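Local coordinates for putative kinase (Chloroflexus aurantiacus, PDB 2RHM), which is of unknown function but has the P-loop nucleoside triphosphate hydrolase fold and is probably a kinase, at residues Ala6-Thr11 with Ser79-Ser84; Phe39-Phe44 with Pro133-Asp138; Arg110-Gly115 with Arg150-Pro155. All coordinates share one frame; numbering follows the deposited sequence.

In the fold
The three contacts show how chemistry follows place in a parallel five-stranded P-loop NTPase sheet. Contact 1 is its buried core: central strand 6-12 and neighbouring strand 80-83 are joined mainly through backbone hydrogen bonds and aliphatic side chains. Contact 3 lies at the partly buried C-terminal end of strand 105-112, which flanks 6-12 on its other edge; there an arginine and two waters tie it to a loop. Contacts 1 and 3 touch, T11 O lying 2.8 Å from C111 N in a probable hydrogen bond. Contact 2, largely buried but peripheral to the sheet, involves no strand: a helix and a loop near the benzoic acid pocket meet through aromatic rings and a histidine-carboxylate bond, with the second subunit against the helix's F39, V42 and M43.

Contact 1 (Ala6-Thr11 with Ser79-Ser84); sequences ALIIVT and SLIMES
I8 is gripped through both backbone polar atoms: its N donates an almost straight hydrogen bond (177°) to L80 O at 2.9 Å, and its O accepts one from M82 N at 2.9 Å. This alternation marks parallel β-strands, here the central strand of the P-loop NTPase sheet and one neighbour. V10 repeats it, its N donating to M82 O and its O accepting from S84 N, while A6 O takes L80 N. Where the pairing starts, a side chain stands in for a carbonyl: S79 OG, turned back beside its own backbone N (chi1 -58°), accepts from A6 N at 2.9 Å.

Outward from the backbone, these two strands carry mostly apolar side chains on both faces. On one, packed against helices 52-75 and 88-101, L7 CD1 touches L80 CD1 at 3.7 Å and also the selenium of M82. On the other, facing helix 18-29, I81 serves two residues with separate branches: CG1 leans on I8 CB, and CG2 runs side by side with V10 CG2. This second face turns polar at E83: OE1 is hydrogen-bonded to S35 OG and OE2 forms a salt bridge with K18, probably the Walker A lysine. E83 CG still rests 3.8 Å from V10 O.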
ATOM      1  N   ALA B   6      -0.215  10.054  13.531  1.00 23.49           N
ATOM      2  CA  ALA B   6       0.724  10.958  12.886  1.00 24.20           C
ATOM      3  C   ALA B   6       0.975  10.525  11.462  1.00 25.69           C
ATOM      4  O   ALA B   6       0.996   9.328  11.155  1.00 24.48           O
ATOM      5  CB  ALA B   6       2.052  11.007  13.645  1.00 23.39           C
ATOM      6  N   LEU B   7       1.165  11.511  10.585  1.00 26.85           N
ATOM      7  CA  LEU B   7       1.565  11.249   9.213  1.00 23.27           C
ATOM      8  C   LEU B   7       2.904  11.951   9.031  1.00 23.76           C
ATOM      9  O   LEU B   7       2.972  13.173   9.126  1.00 24.95           O
ATOM     10  CB  LEU B   7       0.536  11.778   8.216  1.00 22.10           C
ATOM     11  CG  LEU B   7       0.974  11.747   6.743  1.00 21.53           C
ATOM     12  CD1 LEU B   7       1.407  10.351   6.342  1.00 26.47           C
ATOM     13  CD2 LEU B   7      -0.130  12.233   5.799  1.00 26.38           C
ATOM     14  N   ILE B   8       3.962  11.162   8.838  1.00 23.18           N
ATOM     15  CA  ILE B   8       5.311  11.684   8.706  1.00 22.45           C
ATOM     16  C   ILE B   8       5.635  11.754   7.233  1.00 23.22           C
ATOM     17  O   ILE B   8       5.707  10.727   6.566  1.00 24.37           O
ATOM     18  CB  ILE B   8       6.335  10.803   9.472  1.00 24.90           C
ATOM     19  CG1 ILE B   8       5.947  10.749  10.964  1.00 27.39           C
ATOM     20  CG2 ILE B   8       7.741  11.338   9.277  1.00 24.58           C
ATOM     21  CD1 ILE B   8       6.462   9.532  11.653  1.00 34.51           C
ATOM     22  N   ILE B   9       5.798  12.981   6.739  1.00 22.02           N
ATOM     23  CA  ILE B   9       6.062  13.228   5.346  1.00 22.54           C
ATOM     24  C   ILE B   9       7.547  13.496   5.165  1.00 22.84           C
ATOM     25  O   ILE B   9       8.092  14.427   5.751  1.00 23.34           O
ATOM     26  CB  ILE B   9       5.248  14.438   4.823  1.00 24.30           C
ATOM     27  CG1 ILE B   9       3.742  14.164   4.940  1.00 28.39           C
ATOM     28  CG2 ILE B   9       5.643  14.807   3.383  1.00 26.18           C
ATOM     29  CD1 ILE B   9       3.122  14.749   6.200  1.00 38.79           C
ATOM     30  N   VAL B  10       8.191  12.649   4.381  1.00 21.14           N
ATOM     31  CA  VAL B  10       9.588  12.850   4.022  1.00 22.30           C
ATOM     32  C   VAL B  10       9.675  13.241   2.568  1.00 23.74           C
ATOM     33  O   VAL B  10       9.300  12.474   1.679  1.00 23.09           O
ATOM     34  CB  VAL B  10      10.458  11.613   4.285  1.00 23.89           C
ATOM     35  CG1 VAL B  10      11.908  11.932   4.024  1.00 26.99           C
ATOM     36  CG2 VAL B  10      10.282  11.136   5.717  1.00 25.33           C
ATOM     37  N   THR B  11      10.158  14.463   2.339  1.00 22.22           N
ATOM     38  CA  THR B  11      10.218  15.019   0.996  1.00 23.32           C
ATOM     39  C   THR B  11      11.638  15.456   0.648  1.00 22.98           C
ATOM     40  O   THR B  11      12.522  15.443   1.482  1.00 24.05           O
ATOM     41  CB  THR B  11       9.221  16.169   0.825  1.00 23.84           C
ATOM     42  OG1 THR B  11       9.082  16.478  -0.573  1.00 25.26           O
ATOM     43  CG2 THR B  11       9.662  17.376   1.618  1.00 24.36           C
ATOM     44  N   SER B  79       0.016   5.342  12.786  1.00 23.34           N
ATOM     45  CA  SER B  79       0.847   6.360  12.184  1.00 23.91           C
ATOM     46  C   SER B  79       1.668   5.742  11.043  1.00 23.60           C
ATOM     47  O   SER B  79       1.844   4.517  10.964  1.00 22.91           O
ATOM     48  CB  SER B  79       1.758   6.985  13.238  1.00 23.50           C
ATOM     49  OG  SER B  79       1.004   7.554  14.303  1.00 23.71           O
ATOM     50  N   LEU B  80       2.175   6.584  10.155  1.00 22.92           N
ATOM     51  CA  LEU B  80       2.922   6.077   9.013  1.00 24.56           C
ATOM     52  C   LEU B  80       3.806   7.140   8.394  1.00 22.94           C
ATOM     53  O   LEU B  80       3.656   8.329   8.651  1.00 21.85           O
ATOM     54  CB  LEU B  80       1.952   5.509   7.975  1.00 26.68           C
ATOM     55  CG  LEU B  80       1.149   6.523   7.166  1.00 32.03           C
ATOM     56  CD1 LEU B  80       1.750   6.652   5.832  1.00 37.93           C
ATOM     57  CD2 LEU B  80      -0.281   6.089   6.984  1.00 41.43           C
ATOM     58  N   ILE B  81       4.744   6.670   7.591  1.00 21.83           N
ATOM     59  CA  ILE B  81       5.692   7.510   6.885  1.00 22.38           C
ATOM     60  C   ILE B  81       5.393   7.410   5.388  1.00 22.33           C
ATOM     61  O   ILE B  81       5.235   6.298   4.836  1.00 22.80           O
ATOM     62  CB  ILE B  81       7.133   7.041   7.128  1.00 25.18           C
ATOM     63  CG1 ILE B  81       7.468   7.019   8.631  1.00 24.55           C
ATOM     64  CG2 ILE B  81       8.102   7.915   6.332  1.00 24.52           C
ATOM     65  CD1 ILE B  81       8.611   6.068   8.957  1.00 27.25           C
HETATM   66  N   MSE B  82       5.307   8.559   4.737  1.00 22.62           N
HETATM   67  CA  MSE B  82       5.170   8.636   3.288  1.00 22.92           C
HETATM   68  C   MSE B  82       6.393   9.371   2.743  1.00 23.61           C
HETATM   69  O   MSE B  82       6.766  10.422   3.233  1.00 24.47           O
HETATM   70  CB  MSE B  82       3.902   9.375   2.843  1.00 22.17           C
HETATM   71  CG  MSE B  82       2.584   8.709   3.223  1.00 26.89           C
HETATM   72 SE   MSE B  82       1.045   9.820   2.705  0.75 30.47          SE
HETATM   73  CE  MSE B  82       1.680  10.020   0.847  1.00 22.04           C
ATOM     74  N   GLU B  83       6.986   8.810   1.694  1.00 23.82           N
ATOM     75  CA  GLU B  83       8.178   9.396   1.098  1.00 22.85           C
ATOM     76  C   GLU B  83       8.014   9.554  -0.402  1.00 23.24           C
ATOM     77  O   GLU B  83       7.659   8.597  -1.106  1.00 23.62           O
ATOM     78  CB  GLU B  83       9.392   8.527   1.415  1.00 24.69           C
ATOM     79  CG  GLU B  83      10.670   9.007   0.752  1.00 22.00           C
ATOM     80  CD  GLU B  83      10.880   8.399  -0.648  1.00 27.47           C
ATOM     81  OE1 GLU B  83      10.950   7.154  -0.780  1.00 27.02           O
ATOM     82  OE2 GLU B  83      10.993   9.171  -1.619  1.00 28.82           O
ATOM     83  N   SER B  84       8.264  10.771  -0.883  1.00 23.22           N
ATOM     84  CA  SER B  84       8.256  11.075  -2.311  1.00 23.28           C
ATOM     85  C   SER B  84       8.889  12.444  -2.520  1.00 23.64           C
ATOM     86  O   SER B  84       9.163  13.159  -1.557  1.00 24.64           O
ATOM     87  CB  SER B  84       6.825  11.124  -2.837  1.00 24.77           C
ATOM     88  OG  SER B  84       6.819  11.208  -4.257  1.00 25.02           O
TER

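Contact 2 (Phe39-Phe44 with Pro133-Asp138). With BEZ (benzoic acid), chain G.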
ATOM      1  N   PHE B  39       6.815   1.823  -4.873  1.00 24.90           N
ATOM      2  CA  PHE B  39       5.559   1.464  -5.521  1.00 25.40           C
ATOM      3  C   PHE B  39       5.749   1.395  -7.052  1.00 25.82           C
ATOM      4  O   PHE B  39       5.238   0.485  -7.717  1.00 25.65           O
ATOM      5  CB  PHE B  39       4.463   2.487  -5.157  1.00 25.17           C
ATOM      6  CG  PHE B  39       3.794   2.249  -3.820  1.00 24.21           C
ATOM      7  CD1 PHE B  39       4.487   1.763  -2.718  1.00 26.09           C
ATOM      8  CD2 PHE B  39       2.471   2.595  -3.649  1.00 29.34           C
ATOM      9  CE1 PHE B  39       3.836   1.565  -1.503  1.00 28.06           C
ATOM     10  CE2 PHE B  39       1.819   2.392  -2.448  1.00 29.75           C
ATOM     11  CZ  PHE B  39       2.501   1.888  -1.376  1.00 28.66           C
ATOM     12  N   LYS B  40       6.495   2.359  -7.606  1.00 24.54           N
ATOM     13  CA  LYS B  40       6.767   2.390  -9.033  1.00 21.83           C
ATOM     14  C   LYS B  40       7.496   1.124  -9.445  1.00 22.63           C
ATOM     15  O   LYS B  40       7.150   0.507 -10.458  1.00 23.86           O
ATOM     16  CB  LYS B  40       7.599   3.598  -9.429  1.00 23.38           C
ATOM     17  CG  LYS B  40       6.923   4.959  -9.234  1.00 22.33           C
ATOM     18  CD  LYS B  40       7.778   6.123  -9.814  1.00 22.67           C
ATOM     19  CE  LYS B  40       8.024   5.991 -11.327  1.00 28.09           C
ATOM     20  NZ  LYS B  40       8.830   7.159 -11.843  1.00 27.99           N
ATOM     21  N   GLU B  41       8.488   0.735  -8.648  1.00 22.04           N
ATOM     22  CA  GLU B  41       9.270  -0.471  -8.941  1.00 24.34           C
ATOM     23  C   GLU B  41       8.440  -1.761  -8.916  1.00 25.11           C
ATOM     24  O   GLU B  41       8.625  -2.634  -9.766  1.00 23.97           O
ATOM     25  CB  GLU B  41      10.503  -0.535  -8.051  1.00 26.43           C
ATOM     26  CG  GLU B  41      11.443   0.607  -8.417  1.00 31.34           C
ATOM     27  CD  GLU B  41      12.624   0.757  -7.522  1.00 38.34           C
ATOM     28  OE1 GLU B  41      13.066  -0.250  -6.930  1.00 41.63           O
ATOM     29  OE2 GLU B  41      13.123   1.898  -7.453  1.00 42.07           O
ATOM     30  N   VAL B  42       7.501  -1.859  -7.979  1.00 24.24           N
ATOM     31  CA  VAL B  42       6.584  -2.994  -7.956  1.00 23.71           C
ATOM     32  C   VAL B  42       5.797  -2.992  -9.279  1.00 24.06           C
ATOM     33  O   VAL B  42       5.642  -4.026  -9.916  1.00 22.81           O
ATOM     34  CB  VAL B  42       5.620  -2.938  -6.753  1.00 25.43           C
ATOM     35  CG1 VAL B  42       4.584  -4.022  -6.856  1.00 27.43           C
ATOM     36  CG2 VAL B  42       6.394  -3.069  -5.436  1.00 23.65           C
HETATM   37  N   MSE B  43       5.331  -1.823  -9.713  1.00 23.86           N
HETATM   38  CA  MSE B  43       4.611  -1.746 -10.970  1.00 26.08           C
HETATM   39  C   MSE B  43       5.459  -2.049 -12.200  1.00 25.20           C
HETATM   40  O   MSE B  43       4.970  -2.694 -13.121  1.00 25.24           O
HETATM   41  CB  MSE B  43       3.889  -0.416 -11.113  1.00 27.27           C
HETATM   42  CG  MSE B  43       2.622  -0.427 -10.306  1.00 28.46           C
HETATM   43 SE   MSE B  43       1.555   1.192 -10.555  0.75 33.82          SE
HETATM   44  CE  MSE B  43       2.372   1.954  -9.668  1.00 10.12           C
ATOM     45  N   PHE B  44       6.703  -1.582 -12.234  1.00 23.31           N
ATOM     46  CA  PHE B  44       7.568  -1.873 -13.378  1.00 23.46           C
ATOM     47  C   PHE B  44       7.812  -3.382 -13.458  1.00 23.35           C
ATOM     48  O   PHE B  44       7.840  -3.971 -14.542  1.00 23.51           O
ATOM     49  CB  PHE B  44       8.917  -1.162 -13.250  1.00 22.80           C
ATOM     50  CG  PHE B  44       8.880   0.340 -13.412  1.00 23.37           C
ATOM     51  CD1 PHE B  44       8.103   0.961 -14.373  1.00 24.45           C
ATOM     52  CD2 PHE B  44       9.705   1.137 -12.626  1.00 23.85           C
ATOM     53  CE1 PHE B  44       8.127   2.341 -14.520  1.00 24.37           C
ATOM     54  CE2 PHE B  44       9.724   2.511 -12.771  1.00 22.72           C
ATOM     55  CZ  PHE B  44       8.943   3.116 -13.707  1.00 22.46           C
ATOM     56  N   PRO B 133      16.003   0.367 -13.633  1.00 30.50           N
ATOM     57  CA  PRO B 133      16.099   0.973 -14.963  1.00 28.76           C
ATOM     58  C   PRO B 133      14.792   1.558 -15.511  1.00 26.83           C
ATOM     59  O   PRO B 133      14.834   2.426 -16.377  1.00 27.91           O
ATOM     60  CB  PRO B 133      16.541  -0.201 -15.843  1.00 29.49           C
ATOM     61  CG  PRO B 133      16.044  -1.417 -15.126  1.00 32.88           C
ATOM     62  CD  PRO B 133      16.242  -1.088 -13.685  1.00 30.45           C
ATOM     63  N   GLY B 134      13.648   1.099 -15.014  1.00 25.15           N
ATOM     64  CA  GLY B 134      12.353   1.552 -15.525  1.00 24.68           C
ATOM     65  C   GLY B 134      12.050   3.017 -15.264  1.00 24.74           C
ATOM     66  O   GLY B 134      11.201   3.608 -15.938  1.00 25.20           O
ATOM     67  N   HIS B 135      12.752   3.604 -14.301  1.00 24.16           N
ATOM     68  CA  HIS B 135      12.544   5.002 -13.921  1.00 26.42           C
ATOM     69  C   HIS B 135      12.902   5.929 -15.068  1.00 28.68           C
ATOM     70  O   HIS B 135      12.329   7.024 -15.190  1.00 28.40           O
ATOM     71  CB  HIS B 135      13.366   5.377 -12.690  1.00 26.52           C
ATOM     72  CG  HIS B 135      12.898   4.744 -11.422  1.00 24.29           C
ATOM     73  ND1 HIS B 135      11.684   5.046 -10.836  1.00 25.43           N
ATOM     74  CD2 HIS B 135      13.500   3.853 -10.606  1.00 24.85           C
ATOM     75  CE1 HIS B 135      11.566   4.363  -9.712  1.00 29.72           C
ATOM     76  NE2 HIS B 135      12.655   3.637  -9.545  1.00 29.88           N
ATOM     77  N   CYS B 136      13.834   5.487 -15.915  1.00 28.57           N
ATOM     78  CA  CYS B 136      14.247   6.256 -17.074  1.00 30.82           C
ATOM     79  C   CYS B 136      14.550   7.675 -16.644  1.00 34.89           C
ATOM     80  O   CYS B 136      14.011   8.635 -17.197  1.00 36.36           O
ATOM     81  CB  CYS B 136      13.155   6.248 -18.138  1.00 29.16           C
ATOM     82  SG  CYS B 136      12.933   4.686 -18.954  1.00 32.38           S
ATOM     83  N   ASP B 137      15.411   7.790 -15.638  1.00 37.53           N
ATOM     84  CA  ASP B 137      15.770   9.073 -15.071  1.00 40.92           C
ATOM     85  C   ASP B 137      16.482   9.952 -16.066  1.00 42.83           C
ATOM     86  O   ASP B 137      17.472   9.540 -16.668  1.00 43.77           O
ATOM     87  CB  ASP B 137      16.687   8.874 -13.880  1.00 41.65           C
ATOM     88  CG  ASP B 137      15.994   8.201 -12.743  1.00 41.65           C
ATOM     89  OD1 ASP B 137      14.976   8.750 -12.275  1.00 47.46           O
ATOM     90  OD2 ASP B 137      16.483   7.136 -12.321  1.00 48.34           O
ATOM     91  N   ASP B 138      15.952  11.158 -16.235  1.00 45.62           N
ATOM     92  CA  ASP B 138      16.545  12.151 -17.098  1.00 46.46           C
ATOM     93  C   ASP B 138      17.970  12.379 -16.592  1.00 46.47           C
ATOM     94  O   ASP B 138      18.166  12.864 -15.471  1.00 45.84           O
ATOM     95  CB  ASP B 138      15.713  13.432 -17.041  1.00 47.72           C
TER
HETATM   96  C   BEZ G 194      17.121   8.553  -6.513  1.00 44.00           C
HETATM   97  O1  BEZ G 194      17.863   7.858  -5.777  1.00 45.67           O
HETATM   98  O2  BEZ G 194      16.019   8.982  -6.074  1.00 43.66           O
HETATM   99  C1  BEZ G 194      17.555   8.866  -7.910  1.00 41.46           C
HETATM  100  C2  BEZ G 194      18.779   8.389  -8.373  1.00 39.34           C
HETATM  101  C3  BEZ G 194      19.174   8.678  -9.670  1.00 41.76           C
HETATM  102  C4  BEZ G 194      18.354   9.443 -10.495  1.00 43.63           C
HETATM  103  C5  BEZ G 194      17.134   9.925 -10.019  1.00 43.26           C
HETATM  104  C6  BEZ G 194      16.727   9.630  -8.725  1.00 40.40           C
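H135 NE2 donates to E41 OE2 at 2.8 Å, with an N-H...O angle of 177°. This histidine-carboxylate bond fastens helix 36-47 to the loop between helices 115-127 and 141-149, a position that probably corresponds to the lid of related P-loop kinases. The oxygen lies in the imidazole plane, while the ring nitrogen meets OE2 on its anti side, about 22° out of the carboxylate plane. Carboxylate and ring planes are 74° apart, so the acid meets the ring's edge crosswise. E41 can reach this far because its chain is extended beyond CG.

At another point on the rim of the same imidazole, K40 NZ lies near the ring plane, 3.7 Å from H135 ND1. K40 NZ is hydrogen-bonded to S55 OG, and S55 is also hydrogen-bonded to H135 O; the serine thus bridges lysine and loop backbone from helix 52-75.

F44 supplies the aromatic part. Its edge points at the face of H135 in a T-shaped pair, centroids 5.4 Å apart and planes nearly perpendicular, with CE2 above the rim of the imidazole. The phenyl ring meanwhile offers one of its own faces to G134, whose CA makes a CH-pi contact 4.0 Å from the ring centroid. Glycine suits this approach, since a beta carbon there would collide with F44 CD2. H135 is therefore placed by an in-plane bond at its edge and by a phenyl edge over its face.

Two residues on, the loop reaches the ligand pocket. D137 OD2 forms a salt bridge with R131, while R125 NH1 hydrogen-bonds the benzoic acid. The aspartate turns its carboxylate against the ligand's ring carbons, with D137 OD1 3.3 Å from C5 of the benzoic acid.

Contact 3 (Arg110-Gly115 with Arg150-Pro155); sequences RCVASG and RGDIPP
R110, near the C-terminal end of strand 105-112, reaches across to I153 in the loop that leads from helix 141-149 to the edge strand of the P-loop NTPase sheet. Its CG is anti to the backbone N (chi1 172°), and a bend at chi3 swings the guanidinium round, bringing NH1 to I153 O at 3.0 Å. The acceptor lies in the guanidinium plane, at its edge, whereas the donor stands tilted from the carbonyl plane. NE is taken by T164 on strand 162-166, which helps fix the group's rotation. The R110 and I153 side chains run alongside in opposite senses, R110 CD 3.7 Å from I153 CG2.

Replacing R110 with an alanine would probably leave I153 O without this donor and open a gap beside I153 CG2.

D152 forms no salt bridge with R110: its OD2 stays 4.9 Å from R110 NH1. Its side chain lies across V112, roughly perpendicular to it, with D152 CG 3.4 Å from V112 CG1. That methyl is brought there by a chi1 of -61°, beside its backbone N. Two waters complete the seam. One donates to C111 O and accepts from I153 N; the other accepts from A113 N and donates to D152 OD1 at 2.9 Å.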
ATOM      1  N   ARG B 110      12.251  17.566   5.291  1.00 22.66           N
ATOM      2  CA  ARG B 110      12.659  17.914   3.951  1.00 22.99           C
ATOM      3  C   ARG B 110      14.158  17.688   3.823  1.00 25.12           C
ATOM      4  O   ARG B 110      14.939  18.198   4.614  1.00 25.78           O
ATOM      5  CB  ARG B 110      12.332  19.362   3.604  1.00 25.38           C
ATOM      6  CG  ARG B 110      12.949  19.743   2.273  1.00 31.51           C
ATOM      7  CD  ARG B 110      12.728  21.160   1.901  1.00 27.78           C
ATOM      8  NE  ARG B 110      13.313  22.100   2.853  1.00 29.72           N
ATOM      9  CZ  ARG B 110      13.472  23.390   2.601  1.00 28.22           C
ATOM     10  NH1 ARG B 110      13.113  23.884   1.430  1.00 26.06           N
ATOM     11  NH2 ARG B 110      14.009  24.194   3.512  1.00 33.82           N
ATOM     12  N   CYS B 111      14.549  16.889   2.837  1.00 24.40           N
ATOM     13  CA  CYS B 111      15.953  16.646   2.585  1.00 25.84           C
ATOM     14  C   CYS B 111      16.434  17.551   1.481  1.00 24.68           C
ATOM     15  O   CYS B 111      15.706  17.791   0.535  1.00 24.18           O
ATOM     16  CB  CYS B 111      16.170  15.198   2.171  1.00 25.68           C
ATOM     17  SG  CYS B 111      15.657  14.043   3.428  1.00 29.50           S
ATOM     18  N   VAL B 112      17.664  18.042   1.610  1.00 24.04           N
ATOM     19  CA  VAL B 112      18.258  18.925   0.624  1.00 24.13           C
ATOM     20  C   VAL B 112      19.742  18.553   0.484  1.00 24.00           C
ATOM     21  O   VAL B 112      20.300  17.885   1.343  1.00 23.29           O
ATOM     22  CB  VAL B 112      18.113  20.423   1.038  1.00 26.97           C
ATOM     23  CG1 VAL B 112      16.632  20.833   1.170  1.00 23.86           C
ATOM     24  CG2 VAL B 112      18.867  20.712   2.329  1.00 28.49           C
ATOM     25  N   ALA B 113      20.353  18.937  -0.628  1.00 24.07           N
ATOM     26  CA  ALA B 113      21.802  18.781  -0.805  1.00 24.19           C
ATOM     27  C   ALA B 113      22.275  19.645  -1.946  1.00 24.98           C
ATOM     28  O   ALA B 113      21.478  20.097  -2.769  1.00 25.12           O
ATOM     29  CB  ALA B 113      22.174  17.355  -1.053  1.00 25.61           C
ATOM     30  N   SER B 114      23.589  19.833  -2.013  1.00 25.08           N
ATOM     31  CA  SER B 114      24.176  20.699  -3.028  1.00 25.68           C
ATOM     32  C   SER B 114      24.000  20.080  -4.398  1.00 26.52           C
ATOM     33  O   SER B 114      23.938  18.850  -4.536  1.00 28.55           O
ATOM     34  CB  SER B 114      25.661  20.984  -2.734  1.00 24.58           C
ATOM     35  OG  SER B 114      26.475  19.845  -2.963  1.00 25.89           O
ATOM     36  N   GLY B 115      23.874  20.940  -5.406  1.00 28.73           N
ATOM     37  CA  GLY B 115      23.740  20.493  -6.793  1.00 28.46           C
ATOM     38  C   GLY B 115      24.859  19.560  -7.215  1.00 28.26           C
ATOM     39  O   GLY B 115      24.606  18.531  -7.822  1.00 29.25           O
ATOM     40  N   ARG B 150      18.915  23.800  -9.361  1.00 36.01           N
ATOM     41  CA  ARG B 150      17.509  23.768  -8.936  1.00 36.64           C
ATOM     42  C   ARG B 150      17.197  24.376  -7.570  1.00 35.83           C
ATOM     43  O   ARG B 150      16.131  24.951  -7.376  1.00 36.87           O
ATOM     44  CB  ARG B 150      16.998  22.326  -8.965  1.00 36.77           C
ATOM     45  CG  ARG B 150      15.507  22.186  -8.791  1.00 42.11           C
ATOM     46  CD  ARG B 150      15.001  21.029  -9.594  1.00 43.13           C
ATOM     47  NE  ARG B 150      15.473  19.758  -9.065  1.00 48.85           N
ATOM     48  CZ  ARG B 150      15.601  18.641  -9.776  1.00 49.10           C
ATOM     49  NH1 ARG B 150      15.343  18.622 -11.085  1.00 55.63           N
ATOM     50  NH2 ARG B 150      16.020  17.541  -9.179  1.00 46.88           N
ATOM     51  N   GLY B 151      18.091  24.242  -6.605  1.00 35.22           N
ATOM     52  CA  GLY B 151      17.747  24.703  -5.261  1.00 33.75           C
ATOM     53  C   GLY B 151      16.802  23.729  -4.577  1.00 31.99           C
ATOM     54  O   GLY B 151      16.375  22.720  -5.161  1.00 30.82           O
ATOM     55  N   ASP B 152      16.450  24.055  -3.344  1.00 29.40           N
ATOM     56  CA  ASP B 152      15.744  23.130  -2.481  1.00 28.66           C
ATOM     57  C   ASP B 152      14.247  22.986  -2.751  1.00 27.57           C
ATOM     58  O   ASP B 152      13.570  23.938  -3.119  1.00 27.31           O
ATOM     59  CB  ASP B 152      16.009  23.525  -1.044  1.00 27.81           C
ATOM     60  CG  ASP B 152      17.490  23.536  -0.727  1.00 34.36           C
ATOM     61  OD1 ASP B 152      18.268  22.890  -1.480  1.00 32.46           O
ATOM     62  OD2 ASP B 152      17.874  24.190   0.261  1.00 37.19           O
ATOM     63  N   ILE B 153      13.736  21.771  -2.594  1.00 25.21           N
ATOM     64  CA  ILE B 153      12.336  21.528  -2.878  1.00 24.09           C
ATOM     65  C   ILE B 153      11.471  22.316  -1.905  1.00 24.36           C
ATOM     66  O   ILE B 153      11.750  22.357  -0.697  1.00 24.87           O
ATOM     67  CB  ILE B 153      11.970  20.021  -2.788  1.00 23.53           C
ATOM     68  CG1 ILE B 153      10.684  19.726  -3.538  1.00 24.12           C
ATOM     69  CG2 ILE B 153      11.831  19.566  -1.359  1.00 22.96           C
ATOM     70  CD1 ILE B 153      10.420  18.241  -3.716  1.00 31.48           C
ATOM     71  N   PRO B 154      10.422  22.971  -2.410  1.00 24.69           N
ATOM     72  CA  PRO B 154       9.517  23.600  -1.452  1.00 24.40           C
ATOM     73  C   PRO B 154       8.742  22.559  -0.624  1.00 23.60           C
ATOM     74  O   PRO B 154       8.232  21.585  -1.176  1.00 23.43           O
ATOM     75  CB  PRO B 154       8.562  24.397  -2.354  1.00 25.24           C
ATOM     76  CG  PRO B 154       9.333  24.573  -3.643  1.00 25.78           C
ATOM     77  CD  PRO B 154      10.032  23.266  -3.796  1.00 26.23           C
ATOM     78  N   PRO B 155       8.624  22.778   0.693  1.00 24.03           N
ATOM     79  CA  PRO B 155       7.925  21.803   1.505  1.00 23.50           C
ATOM     80  C   PRO B 155       6.413  21.936   1.357  1.00 22.67           C
ATOM     81  O   PRO B 155       5.915  22.991   0.909  1.00 23.00           O
ATOM     82  CB  PRO B 155       8.366  22.154   2.927  1.00 26.12           C
ATOM     83  CG  PRO B 155       8.698  23.583   2.885  1.00 26.37           C
ATOM     84  CD  PRO B 155       9.105  23.922   1.489  1.00 25.66           C
TER
HETATM   85  O   HOH W   1      15.340  19.185  -1.889  1.00 21.04           O
HETATM   86  O   HOH W   2      17.974  20.182  -2.500  1.00 21.18           O